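Local coordinates for GTPase-activating protein skywalker (Drosophila melanogaster, PDB 6R82) that acts as a GTPase-activating protein for Rab35, regulating synaptic vesicle protein recycling through endosomal trafficking, and is represented here by its TLDc domain, at residues Gly96-Phe101 and Leu127-Asp132. Sequence-based numbering, arbitrary orientation.
Sequences GETFLF and LFMAAD
Phe-128 brings its ring obliquely up to Gly-96 and Thr-98, and the path of its side chain accounts for most of the contact on its side. At the root, CB of Phe-128 stands 4.2 Å from OG1 of Thr-98. CG lies anti to the carbonyl carbon (chi1 -60°), beside its own backbone N, which carries the ring toward residues 96-98. Further out, the ring atoms approach that segment in order. CD1 of Phe-128 is 4.2 Å from CB of Thr-98. CE1 comes near CA of Gly-96, and at the tip CZ of Phe-128 closes to 3.6 Å on the same CA. CE2, round the far corner, lies 3.7 Å from N of Gly-96. Outside the two segments, Trp-112 packs edge-to-face with the ring. Beside it, SD of Met-129 reaches only 4.4 Å from OG1 of Thr-98, a marginal approach. That hydroxyl is engaged elsewhere, hydrogen-bonded to Ser-74 OG and Thr-95 O; its contact with Phe-128 CB is a van der Waals one, like that of Thr-98 CB with the ring. With an alanine in place of Phe-128, Gly-96 would probably lose its aromatic backing and Trp-112 its ring partner, opening a gap between the two segments. No hydrogen bond crosses the contact, and 99-101 and 129-131 do not pair as strands here; 129-131 pairs with 135-138 instead. Within the TLDc domain, the loop leading into strand 99-104 and the chain at Phe-128 and Met-129 are therefore joined by buried van der Waals packing, dependent on shape rather than on polar complementarity.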
loop_
_atom_site.group_PDB
_atom_site.type_symbol
_atom_site.label_atom_id
_atom_site.label_comp_id
_atom_site.label_asym_id
_atom_site.label_seq_id
_atom_site.Cartn_x
_atom_site.Cartn_y
_atom_site.Cartn_z
ATOM N N GLY A 96 1.366 -1.895 13.204
ATOM C CA GLY A 96 2.714 -2.320 12.884
ATOM C C GLY A 96 2.830 -3.541 11.993
ATOM O O GLY A 96 3.959 -3.926 11.671
ATOM N N GLU A 97 1.714 -4.166 11.593
ATOM C CA GLU A 97 1.760 -5.214 10.571
ATOM C C GLU A 97 1.903 -4.643 9.168
ATOM O O GLU A 97 2.271 -5.379 8.243
ATOM C CB GLU A 97 0.504 -6.101 10.653
ATOM C CG GLU A 97 0.487 -7.057 11.861
ATOM C CD GLU A 97 -0.570 -8.181 11.734
ATOM O OE1 GLU A 97 -1.784 -7.867 11.690
ATOM O OE2 GLU A 97 -0.187 -9.380 11.683
ATOM N N THR A 98 1.620 -3.350 8.989
ATOM C CA THR A 98 1.826 -2.685 7.706
ATOM C C THR A 98 3.300 -2.762 7.312
ATOM O O THR A 98 4.183 -2.604 8.154
ATOM C CB THR A 98 1.387 -1.213 7.814
ATOM O OG1 THR A 98 -0.010 -1.137 8.144
ATOM C CG2 THR A 98 1.675 -0.451 6.531
ATOM N N PHE A 99 3.577 -3.013 6.030
ATOM C CA PHE A 99 4.964 -3.022 5.582
ATOM C C PHE A 99 5.021 -2.604 4.127
ATOM O O PHE A 99 4.043 -2.745 3.389
ATOM C CB PHE A 99 5.652 -4.395 5.772
ATOM C CG PHE A 99 5.087 -5.528 4.914
ATOM C CD1 PHE A 99 5.515 -5.724 3.602
ATOM C CD2 PHE A 99 4.170 -6.424 5.448
ATOM C CE1 PHE A 99 5.021 -6.776 2.830
ATOM C CE2 PHE A 99 3.671 -7.487 4.688
ATOM C CZ PHE A 99 4.085 -7.654 3.372
ATOM N N LEU A 100 6.179 -2.081 3.728
ATOM C CA LEU A 100 6.471 -1.752 2.339
ATOM C C LEU A 100 7.240 -2.883 1.669
ATOM O O LEU A 100 7.944 -3.659 2.314
ATOM C CB LEU A 100 7.306 -0.477 2.226
ATOM C CG LEU A 100 6.911 0.778 2.982
ATOM C CD1 LEU A 100 8.137 1.671 3.087
ATOM C CD2 LEU A 100 5.783 1.464 2.226
ATOM N N PHE A 101 7.129 -2.937 0.350
ATOM C CA PHE A 101 7.920 -3.867 -0.436
ATOM C C PHE A 101 8.258 -3.210 -1.764
ATOM O O PHE A 101 7.600 -2.255 -2.192
ATOM C CB PHE A 101 7.178 -5.194 -0.671
ATOM C CG PHE A 101 5.961 -5.062 -1.539
ATOM C CD1 PHE A 101 6.057 -5.136 -2.917
ATOM C CD2 PHE A 101 4.714 -4.850 -0.971
ATOM C CE1 PHE A 101 4.933 -5.004 -3.722
ATOM C CE2 PHE A 101 3.585 -4.724 -1.764
ATOM C CZ PHE A 101 3.694 -4.800 -3.146
ATOM N N LEU A 127 4.128 5.779 11.914
ATOM C CA LEU A 127 3.228 6.506 11.018
ATOM C C LEU A 127 3.012 5.662 9.768
ATOM O O LEU A 127 3.852 5.654 8.867
ATOM C CB LEU A 127 3.805 7.875 10.654
ATOM C CG LEU A 127 4.175 8.843 11.780
ATOM C CD1 LEU A 127 4.720 10.160 11.203
ATOM C CD2 LEU A 127 2.968 9.108 12.675
ATOM N N PHE A 128 1.864 4.984 9.694
ATOM C CA PHE A 128 1.659 3.920 8.713
ATOM C C PHE A 128 0.876 4.378 7.485
ATOM O O PHE A 128 1.390 4.310 6.366
ATOM C CB PHE A 128 0.973 2.733 9.407
ATOM C CG PHE A 128 1.782 2.169 10.537
ATOM C CD1 PHE A 128 3.053 1.660 10.307
ATOM C CD2 PHE A 128 1.298 2.182 11.834
ATOM C CE1 PHE A 128 3.825 1.166 11.359
ATOM C CE2 PHE A 128 2.062 1.683 12.884
ATOM C CZ PHE A 128 3.329 1.173 12.638
ATOM N N MET A 129 -0.364 4.828 7.667
ATOM C CA MET A 129 -1.263 5.157 6.567
ATOM C C MET A 129 -1.905 6.514 6.827
ATOM O O MET A 129 -2.211 6.848 7.971
ATOM C CB MET A 129 -2.389 4.100 6.402
ATOM C CG MET A 129 -1.921 2.628 6.286
ATOM S SD MET A 129 -3.264 1.429 6.597
ATOM C CE MET A 129 -4.323 1.741 5.185
ATOM N N ALA A 130 -2.135 7.274 5.756
ATOM C CA ALA A 130 -2.888 8.526 5.824
ATOM C C ALA A 130 -3.529 8.781 4.465
ATOM O O ALA A 130 -2.971 8.401 3.436
ATOM C CB ALA A 130 -1.996 9.706 6.232
ATOM N N ALA A 131 -4.712 9.396 4.459
ATOM C CA ALA A 131 -5.426 9.591 3.199
ATOM C C ALA A 131 -6.480 10.678 3.348
ATOM O O ALA A 131 -7.129 10.788 4.390
ATOM C CB ALA A 131 -6.095 8.287 2.730
ATOM N N ASP A 132 -6.668 11.455 2.288
ATOM C CA ASP A 132 -7.747 12.442 2.264
ATOM C C ASP A 132 -8.186 12.625 0.815
ATOM O O ASP A 132 -7.951 11.755 -0.028
ATOM C CB ASP A 132 -7.307 13.750 2.952
ATOM C CG ASP A 132 -6.110 14.425 2.275
ATOM O OD1 ASP A 132 -5.828 14.167 1.079
ATOM O OD2 ASP A 132 -5.456 15.251 2.957
#